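Local coordinates for diphthine synthase (Aeropyrum pernix, PDB 1WDE), which probably catalyses the S-adenosyl-L-methionine-dependent trimethylation of a modified histidine in elongation factor 2, the diphthine-forming step of diphthamide biosynthesis, at residues S121-A126 and T170-V175; Q186-L191 and Y245-P250; S213-A218 and E233-A238; V226-S231 and W259-A264. All blocks are in the same frame, centred on the assembly; numbering follows the deposited sequence.

Interaction 1: S121-A126 and T170-V175; sequences SGVQAA and TALLDV
V123 faces L172 and T170 with its two methyls divided between them, so that one valine of the helix meets two residues of the strand. Its CG2 comes to 3.8 Å from L172 CD2, and here the two side chains run at about a right angle to each other. CG1 turns instead to T170 and lies 4.1 Å from T170 CG2, the side chains crossing obliquely. A chi1 of 177° sets V123 CG1 beside the carbonyl carbon, on the T170 side, and CG2 beside the backbone nitrogen, on the L172 side. The CB of L172 does not head for the helix, but with CG anti to the carbonyl carbon (chi1 -53°) CD2 ends against V123 CG2. T170 offers its methyl to the valine, while OG1 is hydrogen-bonded to R127 further along the same helix. The contact thus joins the first turn of helix 122-130 to strand 168-173 of the mixed sheet in a tetrapyrrole methylase fold, close to the probable cofactor site. S121 and G122 at the helix start, and L173 on the strand, are inferred to bind S-adenosyl-L-methionine, as is V96, whose side chain is about 4 Å from that of V123. The helix start is fixed by S121 as N-cap: Q124 N donates to S121 OG over 3.2 Å in a nearly straight bond (166°). After the strand, D174 forms a salt bridge with R148 and receives a hydrogen bond from G145 N.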
loop_
_atom_site.group_PDB
_atom_site.type_symbol
_atom_site.label_atom_id
_atom_site.label_comp_id
_atom_site.label_asym_id
_atom_site.label_seq_id
_atom_site.Cartn_x
_atom_site.Cartn_y
_atom_site.Cartn_z
ATOM N N SER A 121 0.564 9.653 0.600
ATOM C CA SER A 121 0.284 8.306 1.079
ATOM C C SER A 121 1.560 7.663 1.625
ATOM O O SER A 121 2.678 8.019 1.225
ATOM C CB SER A 121 -0.334 7.434 -0.009
ATOM O OG SER A 121 0.637 6.909 -0.853
ATOM N N GLY A 122 1.384 6.760 2.579
ATOM C CA GLY A 122 2.518 6.076 3.166
ATOM C C GLY A 122 3.220 5.228 2.123
ATOM O O GLY A 122 4.425 4.993 2.214
ATOM N N VAL A 123 2.472 4.769 1.126
ATOM C CA VAL A 123 3.068 3.959 0.070
ATOM C C VAL A 123 4.098 4.781 -0.687
ATOM O O VAL A 123 5.210 4.316 -0.932
ATOM C CB VAL A 123 2.016 3.474 -0.967
ATOM C CG1 VAL A 123 2.715 2.705 -2.086
ATOM C CG2 VAL A 123 0.966 2.583 -0.288
ATOM N N GLN A 124 3.720 5.996 -1.080
ATOM C CA GLN A 124 4.612 6.877 -1.843
ATOM C C GLN A 124 5.832 7.250 -1.020
ATOM O O GLN A 124 6.964 7.224 -1.524
ATOM C CB GLN A 124 3.862 8.153 -2.285
ATOM C CG GLN A 124 4.790 9.334 -2.646
ATOM C CD GLN A 124 4.154 10.718 -2.411
ATOM O OE1 GLN A 124 4.851 11.738 -2.401
ATOM N NE2 GLN A 124 2.833 10.748 -2.220
ATOM N N ALA A 125 5.599 7.596 0.247
ATOM C CA ALA A 125 6.692 7.964 1.136
ATOM C C ALA A 125 7.637 6.768 1.350
ATOM O O ALA A 125 8.842 6.947 1.402
ATOM C CB ALA A 125 6.149 8.441 2.484
ATOM N N ALA A 126 7.083 5.562 1.462
ATOM C CA ALA A 126 7.906 4.368 1.657
ATOM C C ALA A 126 8.774 4.140 0.419
ATOM O O ALA A 126 9.986 3.976 0.542
ATOM C CB ALA A 126 7.033 3.170 1.910
ATOM N N THR A 170 5.937 -3.424 -5.184
ATOM C CA THR A 170 5.623 -2.828 -3.905
ATOM C C THR A 170 4.662 -3.858 -3.326
ATOM O O THR A 170 3.697 -4.244 -3.983
ATOM C CB THR A 170 4.918 -1.473 -4.036
ATOM O OG1 THR A 170 5.808 -0.525 -4.660
ATOM C CG2 THR A 170 4.550 -0.954 -2.619
ATOM N N ALA A 171 4.948 -4.361 -2.131
ATOM C CA ALA A 171 4.059 -5.349 -1.543
ATOM C C ALA A 171 3.515 -4.813 -0.228
ATOM O O ALA A 171 4.257 -4.558 0.734
ATOM C CB ALA A 171 4.795 -6.671 -1.334
ATOM N N LEU A 172 2.203 -4.621 -0.200
ATOM C CA LEU A 172 1.551 -4.105 0.989
ATOM C C LEU A 172 1.170 -5.276 1.895
ATOM O O LEU A 172 1.004 -6.413 1.443
ATOM C CB LEU A 172 0.297 -3.317 0.596
ATOM C CG LEU A 172 0.449 -2.186 -0.442
ATOM C CD1 LEU A 172 -0.903 -1.474 -0.585
ATOM C CD2 LEU A 172 1.533 -1.195 -0.027
ATOM N N LEU A 173 1.025 -4.986 3.179
ATOM C CA LEU A 173 0.659 -6.001 4.162
ATOM C C LEU A 173 -0.804 -5.804 4.591
ATOM O O LEU A 173 -1.242 -4.688 4.873
ATOM C CB LEU A 173 1.575 -5.896 5.390
ATOM C CG LEU A 173 3.072 -6.165 5.170
ATOM C CD1 LEU A 173 3.873 -5.658 6.340
ATOM C CD2 LEU A 173 3.283 -7.648 4.971
ATOM N N ASP A 174 -1.543 -6.900 4.610
ATOM C CA ASP A 174 -2.944 -6.930 5.016
ATOM C C ASP A 174 -3.126 -6.333 6.427
ATOM O O ASP A 174 -2.158 -6.155 7.182
ATOM C CB ASP A 174 -3.399 -8.391 4.991
ATOM C CG ASP A 174 -4.886 -8.549 4.771
ATOM O OD1 ASP A 174 -5.327 -9.714 4.719
ATOM O OD2 ASP A 174 -5.606 -7.529 4.647
ATOM N N VAL A 175 -4.370 -6.020 6.775
ATOM C CA VAL A 175 -4.722 -5.454 8.085
ATOM C C VAL A 175 -6.005 -6.159 8.535
ATOM O O VAL A 175 -6.935 -6.296 7.748
ATOM C CB VAL A 175 -4.992 -3.925 7.991
ATOM C CG1 VAL A 175 -3.698 -3.172 7.809
ATOM C CG2 VAL A 175 -5.904 -3.629 6.810
#

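Interaction 2: Q186-L191 and Y245-P250; sequences QGVSLL and YSIVIP
Helix residue V188 and strand residue I247 bring the two backbones nearest each other, with 9.3 Å between their CA atoms, a spacing filled by branched aliphatic side chains. Between them V188 CG2 and I247 CD1 come to 3.7 Å, methyl against methyl. The CB of V188 leaves the helix across the line to the strand, that of I247 straight at the helix, and the two side chains meet at a slant. CG1 of the isoleucine is anti to the carbonyl carbon (chi1 -68°), and the extended second torsion (168°) carries CD1 out to the helix. One turn on, the same theme recurs more loosely: L191 CD1 and I249 CD1 are 4.4 Å apart, the CB of each residue directed at the other segment. I247 and I249 are two positions apart on strand 246-249 and therefore present their side chains on the same face of the mixed sheet, the face that helix 184-202 packs against. That layer is shared: V188 also touches L232 and L235 of helix 232-236, and I247 rests against L215 and L173, the latter inferred to bind the cofactor. Between these two segments only hydrocarbon meets, so this contact supplies no directional bond. The fit depends on shape and on burial of all four side chains, while the backbone polarity of the strand is met within the sheet, where I247 pairs with A171 and V248 with V214.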
loop_
_atom_site.group_PDB
_atom_site.type_symbol
_atom_site.label_atom_id
_atom_site.label_comp_id
_atom_site.label_asym_id
_atom_site.label_seq_id
_atom_site.Cartn_x
_atom_site.Cartn_y
_atom_site.Cartn_z
ATOM N N GLN A 186 4.901 -13.013 8.902
ATOM C CA GLN A 186 3.760 -13.820 8.534
ATOM C C GLN A 186 3.347 -13.518 7.087
ATOM O O GLN A 186 3.032 -14.436 6.323
ATOM C CB GLN A 186 2.591 -13.578 9.493
ATOM C CG GLN A 186 1.343 -14.347 9.107
ATOM C CD GLN A 186 0.384 -14.557 10.266
ATOM O OE1 GLN A 186 0.273 -13.717 11.163
ATOM N NE2 GLN A 186 -0.325 -15.678 10.245
ATOM N N GLY A 187 3.346 -12.242 6.706
ATOM C CA GLY A 187 2.956 -11.910 5.339
ATOM C C GLY A 187 3.834 -12.599 4.299
ATOM O O GLY A 187 3.342 -13.166 3.319
ATOM N N VAL A 188 5.147 -12.545 4.521
ATOM C CA VAL A 188 6.118 -13.152 3.618
ATOM C C VAL A 188 6.060 -14.668 3.664
ATOM O O VAL A 188 6.194 -15.317 2.637
ATOM C CB VAL A 188 7.552 -12.664 3.960
ATOM C CG1 VAL A 188 8.565 -13.317 3.052
ATOM C CG2 VAL A 188 7.630 -11.152 3.813
ATOM N N SER A 189 5.851 -15.250 4.846
ATOM C CA SER A 189 5.772 -16.710 4.939
ATOM C C SER A 189 4.707 -17.323 4.054
ATOM O O SER A 189 4.962 -18.309 3.354
ATOM C CB SER A 189 5.524 -17.163 6.384
ATOM O OG SER A 189 6.724 -17.101 7.126
ATOM N N LEU A 190 3.508 -16.759 4.097
ATOM C CA LEU A 190 2.421 -17.269 3.285
ATOM C C LEU A 190 2.691 -16.954 1.810
ATOM O O LEU A 190 2.244 -17.680 0.929
ATOM C CB LEU A 190 1.083 -16.662 3.727
ATOM C CG LEU A 190 -0.133 -16.994 2.846
ATOM C CD1 LEU A 190 -0.323 -18.518 2.730
ATOM C CD2 LEU A 190 -1.370 -16.328 3.441
ATOM N N LEU A 191 3.415 -15.871 1.547
ATOM C CA LEU A 191 3.759 -15.508 0.161
ATOM C C LEU A 191 4.677 -16.620 -0.373
ATOM O O LEU A 191 4.494 -17.121 -1.481
ATOM C CB LEU A 191 4.522 -14.178 0.130
ATOM C CG LEU A 191 4.597 -13.292 -1.133
ATOM C CD1 LEU A 191 5.976 -12.628 -1.208
ATOM C CD2 LEU A 191 4.328 -14.079 -2.378
ATOM N N TYR A 245 4.441 -1.243 7.985
ATOM C CA TYR A 245 5.391 -1.407 6.895
ATOM C C TYR A 245 4.786 -1.714 5.543
ATOM O O TYR A 245 3.626 -2.102 5.422
ATOM C CB TYR A 245 6.334 -2.600 7.160
ATOM C CG TYR A 245 7.110 -2.579 8.448
ATOM C CD1 TYR A 245 6.676 -3.300 9.565
ATOM C CD2 TYR A 245 8.302 -1.877 8.535
ATOM C CE1 TYR A 245 7.427 -3.325 10.746
ATOM C CE2 TYR A 245 9.063 -1.891 9.699
ATOM C CZ TYR A 245 8.629 -2.618 10.797
ATOM O OH TYR A 245 9.443 -2.665 11.902
ATOM N N SER A 246 5.639 -1.560 4.534
ATOM C CA SER A 246 5.336 -1.953 3.175
ATOM C C SER A 246 6.657 -2.626 2.820
ATOM O O SER A 246 7.703 -2.350 3.445
ATOM C CB SER A 246 5.006 -0.752 2.265
ATOM O OG SER A 246 6.063 0.185 2.242
ATOM N N ILE A 247 6.616 -3.542 1.859
ATOM C CA ILE A 247 7.812 -4.250 1.456
ATOM C C ILE A 247 8.119 -3.966 -0.015
ATOM O O ILE A 247 7.221 -3.911 -0.844
ATOM C CB ILE A 247 7.610 -5.767 1.672
ATOM C CG1 ILE A 247 7.515 -6.069 3.178
ATOM C CG2 ILE A 247 8.757 -6.546 1.062
ATOM C CD1 ILE A 247 7.042 -7.465 3.474
ATOM N N VAL A 248 9.377 -3.700 -0.329
ATOM C CA VAL A 248 9.720 -3.517 -1.721
ATOM C C VAL A 248 10.591 -4.717 -2.101
ATOM O O VAL A 248 11.577 -5.027 -1.412
ATOM C CB VAL A 248 10.457 -2.179 -1.960
ATOM C CG1 VAL A 248 11.039 -2.145 -3.387
ATOM C CG2 VAL A 248 9.476 -1.023 -1.774
ATOM N N ILE A 249 10.171 -5.431 -3.144
ATOM C CA ILE A 249 10.905 -6.592 -3.694
ATOM C C ILE A 249 11.422 -6.058 -5.045
ATOM O O ILE A 249 10.720 -6.069 -6.054
ATOM C CB ILE A 249 9.966 -7.803 -3.917
ATOM C CG1 ILE A 249 9.325 -8.214 -2.577
ATOM C CG2 ILE A 249 10.765 -8.998 -4.511
ATOM C CD1 ILE A 249 8.115 -9.157 -2.746
ATOM N N PRO A 250 12.679 -5.617 -5.078
ATOM C CA PRO A 250 13.238 -5.058 -6.301
ATOM C C PRO A 250 13.553 -5.998 -7.443
ATOM O O PRO A 250 13.689 -7.220 -7.255
ATOM C CB PRO A 250 14.483 -4.351 -5.793
ATOM C CG PRO A 250 15.003 -5.317 -4.802
ATOM C CD PRO A 250 13.755 -5.908 -4.113
#

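Interaction 3: S213-A218 and E233-A238; sequences SVLVEA and ERLSTA
Strands 213-217 and 225-229 form a beta hairpin of the mixed sheet, followed by helix 232-236, which folds back over it, and L235 carries the contact with strand 213-217. Its CB points at the strand, and its side chain forks over two residues spaced two apart. CD1 approaches L215 CD2 at 4.4 Å, a loose leucine-to-leucine contact. The other branch, CD2, stands 3.9 Å from S213 OG. A chi1 of 180° extends CG of L235 away from its backbone nitrogen, placing both methyls over the strand, and both strand residues meet them because S213 and L215 share a face while V214 turns away to the other. The nearest backbones here are those of S213 and L235, whose CA atoms are 8.5 Å apart. P184, at the start of helix 184-202, also touches L215, and the indole of W229 from the neighbouring strand lies against both S213 and L215. A238 N donates to L235 O over 3.0 Å. The backbone of strand 213-217 is hydrogen-bonded to both adjoining strands, but that does not serve the serine hydroxyl. The chemistry is therefore uneven: the leucines bury hydrocarbon alone, whereas S213 OG is a polar atom covered by a methyl and finds no partner in the model, a burial that probably carries some cost.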
loop_
_atom_site.group_PDB
_atom_site.type_symbol
_atom_site.label_atom_id
_atom_site.label_comp_id
_atom_site.label_asym_id
_atom_site.label_seq_id
_atom_site.Cartn_x
_atom_site.Cartn_y
_atom_site.Cartn_z
ATOM N N SER A 213 15.086 -7.914 -0.377
ATOM C CA SER A 213 13.899 -7.077 -0.267
ATOM C C SER A 213 14.177 -5.973 0.722
ATOM O O SER A 213 15.147 -6.041 1.479
ATOM C CB SER A 213 12.689 -7.910 0.178
ATOM O OG SER A 213 12.880 -8.442 1.488
ATOM N N VAL A 214 13.336 -4.944 0.706
ATOM C CA VAL A 214 13.517 -3.816 1.600
ATOM C C VAL A 214 12.226 -3.696 2.398
ATOM O O VAL A 214 11.135 -3.752 1.838
ATOM C CB VAL A 214 13.774 -2.507 0.798
ATOM C CG1 VAL A 214 14.334 -1.423 1.713
ATOM C CG2 VAL A 214 14.743 -2.783 -0.362
ATOM N N LEU A 215 12.367 -3.554 3.707
ATOM C CA LEU A 215 11.233 -3.419 4.613
ATOM C C LEU A 215 11.243 -1.941 5.003
ATOM O O LEU A 215 12.239 -1.442 5.517
ATOM C CB LEU A 215 11.438 -4.310 5.852
ATOM C CG LEU A 215 10.276 -4.272 6.866
ATOM C CD1 LEU A 215 9.056 -4.975 6.286
ATOM C CD2 LEU A 215 10.705 -4.963 8.160
ATOM N N VAL A 216 10.150 -1.231 4.738
ATOM C CA VAL A 216 10.114 0.204 5.025
ATOM C C VAL A 216 8.903 0.667 5.837
ATOM O O VAL A 216 7.807 0.157 5.682
ATOM C CB VAL A 216 10.097 1.032 3.701
ATOM C CG1 VAL A 216 10.414 2.519 3.994
ATOM C CG2 VAL A 216 11.079 0.453 2.707
ATOM N N GLU A 217 9.129 1.636 6.713
ATOM C CA GLU A 217 8.047 2.219 7.486
ATOM C C GLU A 217 8.161 3.715 7.239
ATOM O O GLU A 217 9.142 4.339 7.635
ATOM C CB GLU A 217 8.183 1.951 8.989
ATOM C CG GLU A 217 7.044 2.631 9.780
ATOM C CD GLU A 217 7.004 2.256 11.243
ATOM O OE1 GLU A 217 8.085 2.245 11.878
ATOM O OE2 GLU A 217 5.884 1.978 11.752
ATOM N N ALA A 218 7.186 4.292 6.548
ATOM C CA ALA A 218 7.244 5.726 6.307
ATOM C C ALA A 218 6.949 6.399 7.647
ATOM O O ALA A 218 6.153 5.884 8.436
ATOM C CB ALA A 218 6.203 6.133 5.258
ATOM N N GLU A 233 13.533 -15.040 2.416
ATOM C CA GLU A 233 13.563 -16.231 3.271
ATOM C C GLU A 233 13.903 -15.763 4.694
ATOM O O GLU A 233 13.250 -16.142 5.662
ATOM C CB GLU A 233 14.634 -17.198 2.755
ATOM C CG GLU A 233 14.749 -18.510 3.502
ATOM C CD GLU A 233 13.475 -19.307 3.464
ATOM O OE1 GLU A 233 12.861 -19.479 4.536
ATOM O OE2 GLU A 233 13.079 -19.757 2.366
ATOM N N ARG A 234 14.932 -14.934 4.807
ATOM C CA ARG A 234 15.352 -14.406 6.101
ATOM C C ARG A 234 14.254 -13.582 6.767
ATOM O O ARG A 234 14.038 -13.682 7.967
ATOM C CB ARG A 234 16.602 -13.530 5.950
ATOM C CG ARG A 234 17.903 -14.300 5.792
ATOM C CD ARG A 234 19.090 -13.406 6.102
ATOM N NE ARG A 234 19.007 -12.869 7.457
ATOM C CZ ARG A 234 19.843 -11.969 7.964
ATOM N NH1 ARG A 234 20.838 -11.491 7.228
ATOM N NH2 ARG A 234 19.684 -11.545 9.211
ATOM N N LEU A 235 13.568 -12.756 5.988
ATOM C CA LEU A 235 12.510 -11.914 6.531
ATOM C C LEU A 235 11.319 -12.722 6.982
ATOM O O LEU A 235 10.680 -12.379 7.974
ATOM C CB LEU A 235 12.049 -10.896 5.478
ATOM C CG LEU A 235 10.931 -9.913 5.838
ATOM C CD1 LEU A 235 11.279 -9.160 7.126
ATOM C CD2 LEU A 235 10.766 -8.922 4.677
ATOM N N SER A 236 11.024 -13.798 6.256
ATOM C CA SER A 236 9.866 -14.642 6.548
ATOM C C SER A 236 9.855 -15.223 7.960
ATOM O O SER A 236 8.793 -15.531 8.489
ATOM C CB SER A 236 9.782 -15.800 5.549
ATOM O OG SER A 236 10.890 -16.674 5.714
ATOM N N THR A 237 11.027 -15.379 8.563
ATOM C CA THR A 237 11.094 -15.944 9.918
ATOM C C THR A 237 11.554 -14.920 10.957
ATOM O O THR A 237 11.817 -15.266 12.104
ATOM C CB THR A 237 12.066 -17.160 9.983
ATOM O OG1 THR A 237 13.369 -16.758 9.558
ATOM C CG2 THR A 237 11.580 -18.288 9.096
ATOM N N ALA A 238 11.664 -13.660 10.559
ATOM C CA ALA A 238 12.108 -12.633 11.485
ATOM C C ALA A 238 10.929 -11.984 12.224
ATOM O O ALA A 238 9.899 -11.673 11.625
ATOM C CB ALA A 238 12.885 -11.584 10.737
#

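Interaction 4: V226-S231 and W259-A264; sequences VLYWSS and WLLAAA
The phenol ring of Y228 takes a single methyl from the helix, L261 CD2, which reaches CD1 of the ring at 4.0 Å and CE1 at 4.1 Å. The tyrosine and leucine side chains run at about a right angle to one another, and CD2 comes obliquely to the CD1-CE1 bond. Y228 extends toward the helix with CG anti to its nitrogen (chi1 179°). L261 sets off from its backbone at a slant, yet its end comes closer, with CG likewise anti to the nitrogen. P212 and Y273 are further neighbours of the ring, and the hydroxyl is hydrogen-bonded to the carbonyl O of E272. The other flat group of the strand, the indole of W229, follows Y228 by one residue and so lies on the opposite face of the sheet, where it touches L235 and R234 of helix 232-236. Two residues before Y228, V226 meets the last turn of helix 255-264: its CB is 3.6 Å from A264 O, and its CG1 is 4.4 Å from A264 CB. The backbones come nearest here, with the CA atoms of V226 and A264 6.4 Å apart, consistent with the small side chain of A264. Strand 225-229 is the outermost strand of the mixed sheet within this chain, and the helix packs on one face of it. Between the two segments the contact is dispersive, some of it against a backbone carbonyl, and the directional bond on Y228 is the one to E272.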
loop_
_atom_site.group_PDB
_atom_site.type_symbol
_atom_site.label_atom_id
_atom_site.label_comp_id
_atom_site.label_asym_id
_atom_site.label_seq_id
_atom_site.Cartn_x
_atom_site.Cartn_y
_atom_site.Cartn_z
ATOM N N VAL A 226 14.325 2.293 6.886
ATOM C CA VAL A 226 14.530 1.470 5.687
ATOM C C VAL A 226 15.518 0.358 6.045
ATOM O O VAL A 226 16.690 0.623 6.317
ATOM C CB VAL A 226 15.095 2.320 4.545
ATOM C CG1 VAL A 226 15.467 1.427 3.329
ATOM C CG2 VAL A 226 14.077 3.387 4.153
ATOM N N LEU A 227 15.022 -0.875 6.037
ATOM C CA LEU A 227 15.813 -2.038 6.398
ATOM C C LEU A 227 16.015 -2.999 5.237
ATOM O O LEU A 227 15.060 -3.522 4.659
ATOM C CB LEU A 227 15.140 -2.788 7.550
ATOM C CG LEU A 227 14.922 -2.070 8.888
ATOM C CD1 LEU A 227 16.192 -1.309 9.260
ATOM C CD2 LEU A 227 13.741 -1.122 8.798
ATOM N N TYR A 228 17.275 -3.238 4.912
ATOM C CA TYR A 228 17.612 -4.142 3.830
ATOM C C TYR A 228 17.624 -5.578 4.336
ATOM O O TYR A 228 18.238 -5.872 5.368
ATOM C CB TYR A 228 18.992 -3.800 3.272
ATOM C CG TYR A 228 19.421 -4.725 2.163
ATOM C CD1 TYR A 228 18.957 -4.541 0.871
ATOM C CD2 TYR A 228 20.296 -5.786 2.404
ATOM C CE1 TYR A 228 19.351 -5.379 -0.164
ATOM C CE2 TYR A 228 20.697 -6.640 1.369
ATOM C CZ TYR A 228 20.219 -6.423 0.084
ATOM O OH TYR A 228 20.619 -7.220 -0.966
ATOM N N TRP A 229 16.924 -6.459 3.624
ATOM C CA TRP A 229 16.894 -7.879 3.970
ATOM C C TRP A 229 17.508 -8.656 2.809
ATOM O O TRP A 229 16.962 -8.671 1.696
ATOM C CB TRP A 229 15.456 -8.338 4.254
ATOM C CG TRP A 229 14.987 -7.850 5.589
ATOM C CD1 TRP A 229 14.480 -6.610 5.886
ATOM C CD2 TRP A 229 15.125 -8.535 6.845
ATOM N NE1 TRP A 229 14.304 -6.481 7.246
ATOM C CE2 TRP A 229 14.687 -7.646 7.858
ATOM C CE3 TRP A 229 15.578 -9.811 7.212
ATOM C CZ2 TRP A 229 14.690 -7.995 9.215
ATOM C CZ3 TRP A 229 15.579 -10.155 8.567
ATOM C CH2 TRP A 229 15.136 -9.247 9.547
ATOM N N SER A 230 18.639 -9.313 3.077
ATOM C CA SER A 230 19.363 -10.056 2.047
ATOM C C SER A 230 18.528 -11.079 1.291
ATOM O O SER A 230 18.860 -11.418 0.165
ATOM C CB SER A 230 20.625 -10.718 2.656
ATOM O OG SER A 230 20.286 -11.694 3.628
ATOM N N SER A 231 17.443 -11.568 1.893
ATOM C CA SER A 231 16.565 -12.540 1.231
ATOM C C SER A 231 15.186 -12.508 1.898
ATOM O O SER A 231 15.077 -12.214 3.089
ATOM C CB SER A 231 17.141 -13.964 1.352
ATOM O OG SER A 231 17.013 -14.447 2.685
ATOM N N TRP A 259 23.892 1.699 -4.934
ATOM C CA TRP A 259 24.555 2.742 -4.164
ATOM C C TRP A 259 23.508 3.534 -3.382
ATOM O O TRP A 259 23.693 3.783 -2.190
ATOM C CB TRP A 259 25.350 3.634 -5.120
ATOM C CG TRP A 259 25.931 4.896 -4.547
ATOM C CD1 TRP A 259 26.906 5.008 -3.592
ATOM C CD2 TRP A 259 25.573 6.235 -4.915
ATOM N NE1 TRP A 259 27.178 6.340 -3.341
ATOM C CE2 TRP A 259 26.372 7.112 -4.140
ATOM C CE3 TRP A 259 24.654 6.781 -5.822
ATOM C CZ2 TRP A 259 26.274 8.505 -4.248
ATOM C CZ3 TRP A 259 24.559 8.167 -5.929
ATOM C CH2 TRP A 259 25.365 9.013 -5.144
ATOM N N LEU A 260 22.413 3.914 -4.045
ATOM C CA LEU A 260 21.326 4.672 -3.409
ATOM C C LEU A 260 20.663 3.880 -2.288
ATOM O O LEU A 260 20.464 4.409 -1.197
ATOM C CB LEU A 260 20.249 5.056 -4.440
ATOM C CG LEU A 260 20.675 6.000 -5.574
ATOM C CD1 LEU A 260 19.540 6.151 -6.606
ATOM C CD2 LEU A 260 21.052 7.344 -4.976
ATOM N N LEU A 261 20.309 2.620 -2.563
ATOM C CA LEU A 261 19.664 1.744 -1.572
ATOM C C LEU A 261 20.581 1.439 -0.380
ATOM O O LEU A 261 20.126 1.349 0.765
ATOM C CB LEU A 261 19.214 0.422 -2.216
ATOM C CG LEU A 261 18.531 -0.553 -1.246
ATOM C CD1 LEU A 261 17.271 0.095 -0.707
ATOM C CD2 LEU A 261 18.182 -1.872 -1.944
ATOM N N ALA A 262 21.871 1.267 -0.647
ATOM C CA ALA A 262 22.826 1.001 0.425
ATOM C C ALA A 262 22.850 2.218 1.362
ATOM O O ALA A 262 22.854 2.073 2.574
ATOM C CB ALA A 262 24.239 0.749 -0.162
ATOM N N ALA A 263 22.873 3.422 0.804
ATOM C CA ALA A 263 22.877 4.627 1.642
ATOM C C ALA A 263 21.578 4.766 2.451
ATOM O O ALA A 263 21.599 5.091 3.652
ATOM C CB ALA A 263 23.088 5.861 0.777
ATOM N N ALA A 264 20.447 4.498 1.794
ATOM C CA ALA A 264 19.126 4.596 2.424
ATOM C C ALA A 264 18.933 3.608 3.579
ATOM O O ALA A 264 18.306 3.932 4.580
ATOM C CB ALA A 264 18.015 4.377 1.362
#

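All four contacts lay a helix on the same mixed sheet; interactions 1 to 3 involve its inner strands and interaction 4 the outermost strand 225-229. Interactions 1, 2 and 3 are buried; interaction 4, with centre about 19 Å from the chain centre, is only partly so. Interactions 1 and 4 lie on one face of the sheet, interactions 2 and 3 on the other. Neighbouring strands tie them together: A171 N to I247 O joins 1 to 2, V248 O to V214 N joins 2 to 3, and S213 O to W229 N joins 3 to 4. Aliphatic pairing prevails in 1 and 2, 3 admits a buried hydroxyl, and 4 an aromatic ring and a helix-end carbonyl.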